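Local coordinates for AP endonuclease, family protein 2 (Mycobacterium smegmatis, PDB 5TNV) that binds a magnesium ion in a xylose isomerase-like TIM barrel and may act as a metal-dependent enzyme, possibly an endonuclease, at residues A[49-52]-A[53-56]; A[307-310]-A[311-315]; A[144-147]-A[148-152]. All coordinates share one frame; numbering follows the deposited sequence.

All three contacts are local, each within one continuous stretch, so none closes a long loop, and they follow in series without nesting or crossing. From the N terminus, interaction 1 (49-56) starts helix 51-63, which links parallel strands 29-32 and 68-70. Interaction 3 (144-152) next turns the loop after strand 137-141 into a weakly bonded helix, about 148-152. Interaction 2 (307-315) is last, in helix 306-325 behind strand 297-299. Strands 29-32 and 297-299 are neighbours in the sheet, and L307 packs on Q60 and V61, so the helices of interactions 1 and 2 meet where chain beginning and end close the barrel. Their nearest contact atoms are about 8 Å apart; interaction 3 lies farther off.

Interaction 1: residues A[49-52]-A[53-56]; sequences APAG and VWAK
The apolar contacts join V53 and W54 to the residues just before them. V53 straddles the entry to the helix with its two methyls: CG1, anti to the backbone N (chi1 171°), reaches A49 CB at 4.0 Å, while CG2 meets P50 CD at 3.9 Å, the two side chains crossing obliquely. A branched residue suits this place because each methyl finds its own partner. A51 CB touches W54 CE3 at 4.0 Å, and A49 CB lies 3.9 Å from W54 NE1. With CG beside its own backbone N, the indole folds back along the incoming chain; P50 O stands over one face, toward the rim, and A51 CA and A49 O approach obliquely from the same side.

The hydrogen bonds across the contact are backbone ones. V53 N gives a bent bond (138°) to P50 O at 2.9 Å, and this i to i+3 link opens the first turn. A55 N to A51 O, also 2.9 Å, begins the regular i to i+4 pattern, and K56 N follows with a 3.2 Å bond to G52 O. Two further bonds leave the turn: W54 NE1 donates to I46 O, which satisfies the buried indole N-H; separately, R85 NH2 donates to the A49 carbonyl.

Small residues fit the side facing helix 83-95, where A51 and A55 both rest on V92. P50 takes the N-cap position, where its missing N-H costs the helix nothing. This is the first turn of helix 51-63, the crossover helix of a beta-alpha-beta unit between strands 29-32 and 68-70 of the TIM barrel.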
loop_
_atom_site.group_PDB
_atom_site.type_symbol
_atom_site.label_atom_id
_atom_site.label_comp_id
_atom_site.label_asym_id
_atom_site.label_seq_id
_atom_site.Cartn_x
_atom_site.Cartn_y
_atom_site.Cartn_z
ATOM N N ALA A 49 26.363 -19.758 -15.046
ATOM C CA ALA A 49 26.871 -19.507 -13.689
ATOM C C ALA A 49 27.073 -20.792 -12.907
ATOM O O ALA A 49 26.383 -21.773 -13.136
ATOM C CB ALA A 49 25.887 -18.597 -12.955
ATOM N N PRO A 50 27.966 -20.783 -11.937
ATOM C CA PRO A 50 28.078 -21.945 -11.048
ATOM C C PRO A 50 26.754 -22.141 -10.299
ATOM O O PRO A 50 26.006 -21.209 -10.012
ATOM C CB PRO A 50 29.182 -21.532 -10.114
ATOM C CG PRO A 50 29.888 -20.392 -10.708
ATOM C CD PRO A 50 28.918 -19.714 -11.605
ATOM N N ALA A 51 26.503 -23.421 -9.971
ATOM C CA ALA A 51 25.238 -23.767 -9.326
ATOM C C ALA A 51 25.086 -22.972 -8.018
ATOM O O ALA A 51 23.987 -22.664 -7.596
ATOM C CB ALA A 51 25.125 -25.261 -9.168
ATOM N N GLY A 52 26.167 -22.668 -7.336
ATOM C CA GLY A 52 26.115 -21.904 -6.098
ATOM C C GLY A 52 25.538 -20.516 -6.258
ATOM O O GLY A 52 24.959 -19.955 -5.311
ATOM N N VAL A 53 25.687 -19.907 -7.423
ATOM C CA VAL A 53 25.083 -18.639 -7.733
ATOM C C VAL A 53 23.560 -18.804 -7.811
ATOM O O VAL A 53 22.803 -18.013 -7.222
ATOM C CB VAL A 53 25.680 -18.085 -9.015
ATOM C CG1 VAL A 53 24.941 -16.862 -9.514
ATOM C CG2 VAL A 53 27.138 -17.670 -8.770
ATOM N N TRP A 54 23.084 -19.793 -8.518
ATOM C CA TRP A 54 21.661 -20.117 -8.565
ATOM C C TRP A 54 21.158 -20.340 -7.156
ATOM O O TRP A 54 20.067 -19.900 -6.790
ATOM C CB TRP A 54 21.450 -21.371 -9.379
ATOM C CG TRP A 54 21.899 -21.332 -10.817
ATOM C CD1 TRP A 54 22.137 -20.261 -11.596
ATOM C CD2 TRP A 54 22.161 -22.471 -11.633
ATOM N NE1 TRP A 54 22.512 -20.643 -12.853
ATOM C CE2 TRP A 54 22.550 -22.004 -12.911
ATOM C CE3 TRP A 54 22.139 -23.853 -11.434
ATOM C CZ2 TRP A 54 22.881 -22.857 -13.962
ATOM C CZ3 TRP A 54 22.462 -24.688 -12.473
ATOM C CH2 TRP A 54 22.839 -24.206 -13.716
ATOM N N ALA A 55 21.920 -21.054 -6.350
ATOM C CA ALA A 55 21.500 -21.392 -4.991
ATOM C C ALA A 55 21.234 -20.153 -4.167
ATOM O O ALA A 55 20.286 -20.110 -3.395
ATOM C CB ALA A 55 22.548 -22.248 -4.291
ATOM N N LYS A 56 22.072 -19.131 -4.268
ATOM C CA LYS A 56 21.885 -17.920 -3.472
ATOM C C LYS A 56 20.639 -17.154 -3.907
ATOM O O LYS A 56 20.010 -16.490 -3.076
ATOM C CB LYS A 56 23.136 -17.081 -3.492
ATOM C CG LYS A 56 24.273 -17.673 -2.636
ATOM C CD LYS A 56 25.205 -16.617 -2.027
ATOM C CE LYS A 56 26.505 -17.214 -1.495
ATOM N NZ LYS A 56 27.721 -16.520 -2.013
#

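Interaction 2: residues A[307-310]-A[311-315]; sequences LGVC and AENRE
The carboxamide of N313 is laid flat against the carbonyl oxygen of V309, one turn earlier. V309 O sits over one face, above CG at 3.2 Å; V309 CG1 is on the same side of the plane but displaced past the rim, 3.7 Å from ND2. With CG of N313 beside its backbone N (chi1 -71°), the amide folds back along the helix. OD1 accepts a hydrogen bond from L274 N, which helps fix the rotation of the group. The carboxylate of E312 is turned outward on an extended chain to the second subunit: OE2 forms a salt bridge with K275 NZ and OE1 a hydrogen bond with Y276 OH, both of that subunit, whose Y276 also packs on V309.

The backbone beneath is regular alpha helix. N313 N reaches V309 O at 2.9 Å; A311 N bonds to L307 O at 3.0 Å, E312 N to G308 O at 3.2 Å and R314 N to C310 O at 2.9 Å.

Residue size follows the surroundings. C310 and N313, compact enough to lie close to the sheet, both touch C299 of strand 297-299, while L307 and A311 turn to L64. Helix 306-325 is the helix following the last parallel strand of the TIM barrel. One flank covers that strand, with the C310 side chain about 10 Å from the magnesium ion, and another meets a neighbouring subunit.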
loop_
_atom_site.group_PDB
_atom_site.type_symbol
_atom_site.label_atom_id
_atom_site.label_comp_id
_atom_site.label_asym_id
_atom_site.label_seq_id
_atom_site.Cartn_x
_atom_site.Cartn_y
_atom_site.Cartn_z
ATOM N N LEU A 307 9.904 -9.427 -5.507
ATOM C CA LEU A 307 9.988 -10.628 -4.661
ATOM C C LEU A 307 9.321 -10.436 -3.324
ATOM O O LEU A 307 8.573 -11.288 -2.853
ATOM C CB LEU A 307 11.459 -11.027 -4.463
ATOM C CG LEU A 307 11.674 -12.258 -3.652
ATOM C CD1 LEU A 307 10.970 -13.474 -4.297
ATOM C CD2 LEU A 307 13.158 -12.533 -3.454
ATOM N N GLY A 308 9.534 -9.269 -2.694
ATOM C CA GLY A 308 8.939 -9.011 -1.409
ATOM C C GLY A 308 7.429 -8.987 -1.457
ATOM O O GLY A 308 6.733 -9.528 -0.581
ATOM N N VAL A 309 6.864 -8.366 -2.475
ATOM C CA VAL A 309 5.408 -8.334 -2.635
ATOM C C VAL A 309 4.888 -9.720 -2.966
ATOM O O VAL A 309 3.863 -10.144 -2.402
ATOM C CB VAL A 309 4.936 -7.265 -3.629
ATOM C CG1 VAL A 309 3.445 -7.396 -3.843
ATOM C CG2 VAL A 309 5.305 -5.871 -3.142
ATOM N N CYS A 310 5.550 -10.469 -3.830
ATOM C CA CYS A 310 5.122 -11.844 -4.089
ATOM C C CYS A 310 5.052 -12.667 -2.803
ATOM O O CYS A 310 4.154 -13.442 -2.613
ATOM C CB CYS A 310 6.051 -12.538 -5.090
ATOM S SG CYS A 310 5.812 -11.963 -6.814
ATOM N N ALA A 311 6.031 -12.500 -1.902
ATOM C CA ALA A 311 6.037 -13.240 -0.663
ATOM C C ALA A 311 4.845 -12.877 0.239
ATOM O O ALA A 311 4.234 -13.763 0.835
ATOM C CB ALA A 311 7.342 -13.012 0.089
ATOM N N GLU A 312 4.510 -11.591 0.333
ATOM C CA GLU A 312 3.295 -11.209 1.060
ATOM C C GLU A 312 2.078 -11.804 0.383
ATOM O O GLU A 312 1.122 -12.266 1.056
ATOM C CB GLU A 312 3.183 -9.703 1.178
ATOM C CG GLU A 312 4.152 -9.083 2.125
ATOM C CD GLU A 312 3.906 -7.633 2.508
ATOM O OE1 GLU A 312 3.055 -7.011 1.944
ATOM O OE2 GLU A 312 4.642 -7.155 3.409
ATOM N N ASN A 313 2.042 -11.795 -0.945
ATOM C CA ASN A 313 0.915 -12.345 -1.678
ATOM C C ASN A 313 0.732 -13.822 -1.430
ATOM O O ASN A 313 -0.413 -14.305 -1.334
ATOM C CB ASN A 313 1.065 -12.042 -3.175
ATOM C CG ASN A 313 0.855 -10.571 -3.505
ATOM O OD1 ASN A 313 0.402 -9.775 -2.673
ATOM N ND2 ASN A 313 1.148 -10.215 -4.751
ATOM N N ARG A 314 1.830 -14.582 -1.278
ATOM C CA ARG A 314 1.700 -15.997 -0.981
ATOM C C ARG A 314 1.008 -16.196 0.377
ATOM O O ARG A 314 0.093 -17.007 0.518
ATOM C CB ARG A 314 3.075 -16.685 -0.968
ATOM C CG ARG A 314 2.994 -18.079 -0.348
ATOM C CD ARG A 314 4.355 -18.787 -0.273
ATOM N NE ARG A 314 4.250 -19.965 0.642
ATOM C CZ ARG A 314 4.251 -19.832 1.945
ATOM N NH1 ARG A 314 4.406 -18.700 2.543
ATOM N NH2 ARG A 314 4.092 -20.924 2.655
ATOM N N GLU A 315 1.461 -15.455 1.393
ATOM C CA GLU A 315 0.849 -15.576 2.714
ATOM C C GLU A 315 -0.631 -15.216 2.657
ATOM O O GLU A 315 -1.456 -15.831 3.335
ATOM C CB GLU A 315 1.594 -14.736 3.734
ATOM C CG GLU A 315 2.953 -15.292 4.060
ATOM C CD GLU A 315 3.736 -14.506 5.071
ATOM O OE1 GLU A 315 3.240 -13.481 5.517
ATOM O OE2 GLU A 315 4.882 -14.930 5.393
#

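Interaction 3: residues A[144-147]-A[148-152]; sequences QALT and PEQEK
L146 and Q150 set their side chains at about a right angle, with L146 CD2 against the amide oxygen of Q150 at 3.7 Å. The glutamine chain, extended beyond CG, carries its amide back past the helix start, where OE1 accepts T147 N at 3.1 Å. This bond is nearly straight (164°), lies in the amide plane and uses a lone pair of the oxygen. A water donating to both OE1 and A145 O gives the oxygen a second partner, while NE2 donates to F156 O; the buried amide is therefore held at both ends.

T147 and Q150 lie obliquely to each other. With OG1 between its backbone N and carbonyl carbon (chi1 67°), T147 accepts Q150 N at 3.1 Å, just as Q150 accepts T147 N. This reciprocal pair is a capping box, with T147 as N-cap of a short, weakly bonded helix, about 148-152, that follows the loop after barrel strand 137-141. Threonine supplies the compact acceptor, glutamine the reach, and P148 begins the helix where no backbone N-H is called for.

E151 brings its CG to 4.0 Å from L146 CB, and its backbone N bonds T147 O at 3.0 Å. Its carboxylate OE2 and L146 O share a bridging water, a suitable role for a charged side chain on the surface. L146 also packs on R107 and F156.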
loop_
_atom_site.group_PDB
_atom_site.type_symbol
_atom_site.label_atom_id
_atom_site.label_comp_id
_atom_site.label_asym_id
_atom_site.label_seq_id
_atom_site.Cartn_x
_atom_site.Cartn_y
_atom_site.Cartn_z
ATOM N N GLN A 144 5.172 -10.459 -26.715
ATOM C CA GLN A 144 6.470 -10.493 -27.400
ATOM C C GLN A 144 7.393 -9.441 -26.801
ATOM O O GLN A 144 7.064 -8.814 -25.797
ATOM C CB GLN A 144 6.340 -10.358 -28.919
ATOM C CG GLN A 144 5.509 -11.450 -29.552
ATOM C CD GLN A 144 5.560 -11.500 -31.038
ATOM O OE1 GLN A 144 6.405 -10.841 -31.678
ATOM N NE2 GLN A 144 4.708 -12.297 -31.652
ATOM N N ALA A 145 8.586 -9.247 -27.373
ATOM C CA ALA A 145 9.550 -8.317 -26.815
ATOM C C ALA A 145 8.900 -6.924 -26.635
ATOM O O ALA A 145 8.099 -6.469 -27.454
ATOM C CB ALA A 145 10.717 -8.136 -27.738
ATOM N N LEU A 146 9.309 -6.268 -25.552
ATOM C CA LEU A 146 8.992 -4.855 -25.415
ATOM C C LEU A 146 9.618 -4.080 -26.553
ATOM O O LEU A 146 10.739 -4.321 -26.966
ATOM C CB LEU A 146 9.558 -4.352 -24.088
ATOM C CG LEU A 146 8.926 -4.980 -22.850
ATOM C CD1 LEU A 146 9.532 -4.290 -21.623
ATOM C CD2 LEU A 146 7.434 -4.902 -22.834
ATOM N N THR A 147 8.898 -3.088 -27.073
ATOM C CA THR A 147 9.443 -2.226 -28.086
ATOM C C THR A 147 10.379 -1.185 -27.484
ATOM O O THR A 147 10.322 -0.934 -26.259
ATOM C CB THR A 147 8.322 -1.491 -28.871
ATOM O OG1 THR A 147 7.730 -0.597 -27.913
ATOM C CG2 THR A 147 7.328 -2.455 -29.417
ATOM N N PRO A 148 11.223 -0.546 -28.272
ATOM C CA PRO A 148 12.075 0.518 -27.709
ATOM C C PRO A 148 11.270 1.617 -27.022
ATOM O O PRO A 148 11.670 2.124 -25.995
ATOM C CB PRO A 148 12.845 1.019 -28.927
ATOM C CG PRO A 148 12.936 -0.213 -29.793
ATOM C CD PRO A 148 11.558 -0.855 -29.699
ATOM N N GLU A 149 10.120 1.970 -27.612
ATOM C CA GLU A 149 9.303 3.014 -27.007
ATOM C C GLU A 149 8.743 2.547 -25.693
ATOM O O GLU A 149 8.715 3.322 -24.722
ATOM C CB GLU A 149 8.147 3.428 -27.936
ATOM C CG GLU A 149 7.300 4.551 -27.391
ATOM C CD GLU A 149 6.143 5.019 -28.230
ATOM O OE1 GLU A 149 5.712 4.140 -29.054
ATOM O OE2 GLU A 149 5.651 6.159 -28.056
ATOM N N GLN A 150 8.311 1.293 -25.570
ATOM C CA GLN A 150 7.886 0.755 -24.291
ATOM C C GLN A 150 8.982 0.804 -23.242
ATOM O O GLN A 150 8.700 1.110 -22.072
ATOM C CB GLN A 150 7.383 -0.683 -24.412
ATOM C CG GLN A 150 5.998 -0.772 -25.045
ATOM C CD GLN A 150 5.520 -2.192 -25.105
ATOM O OE1 GLN A 150 6.151 -3.065 -25.723
ATOM N NE2 GLN A 150 4.411 -2.460 -24.465
ATOM N N GLU A 151 10.200 0.498 -23.661
ATOM C CA GLU A 151 11.317 0.484 -22.709
ATOM C C GLU A 151 11.645 1.881 -22.154
ATOM O O GLU A 151 12.221 1.971 -21.073
ATOM C CB GLU A 151 12.556 -0.144 -23.355
ATOM C CG GLU A 151 12.407 -1.628 -23.594
ATOM C CD GLU A 151 13.548 -2.239 -24.373
ATOM O OE1 GLU A 151 14.141 -1.538 -25.196
ATOM O OE2 GLU A 151 13.768 -3.433 -24.130
ATOM N N LYS A 152 11.277 2.938 -22.831
ATOM C CA LYS A 152 11.526 4.297 -22.375
ATOM C C LYS A 152 10.487 4.756 -21.338
ATOM O O LYS A 152 10.720 5.733 -20.638
ATOM C CB LYS A 152 11.551 5.285 -23.523
ATOM C CG LYS A 152 12.828 5.089 -24.380
ATOM C CD LYS A 152 13.390 6.366 -24.905
ATOM C CE LYS A 152 14.884 6.343 -25.047
ATOM N NZ LYS A 152 15.652 7.152 -24.065
HETATM O O HOH W 1 5.470 -5.567 -26.795
HETATM O O HOH W 2 12.820 -5.551 -25.521
HETATM O O HOH W 3 5.652 0.814 -29.084
#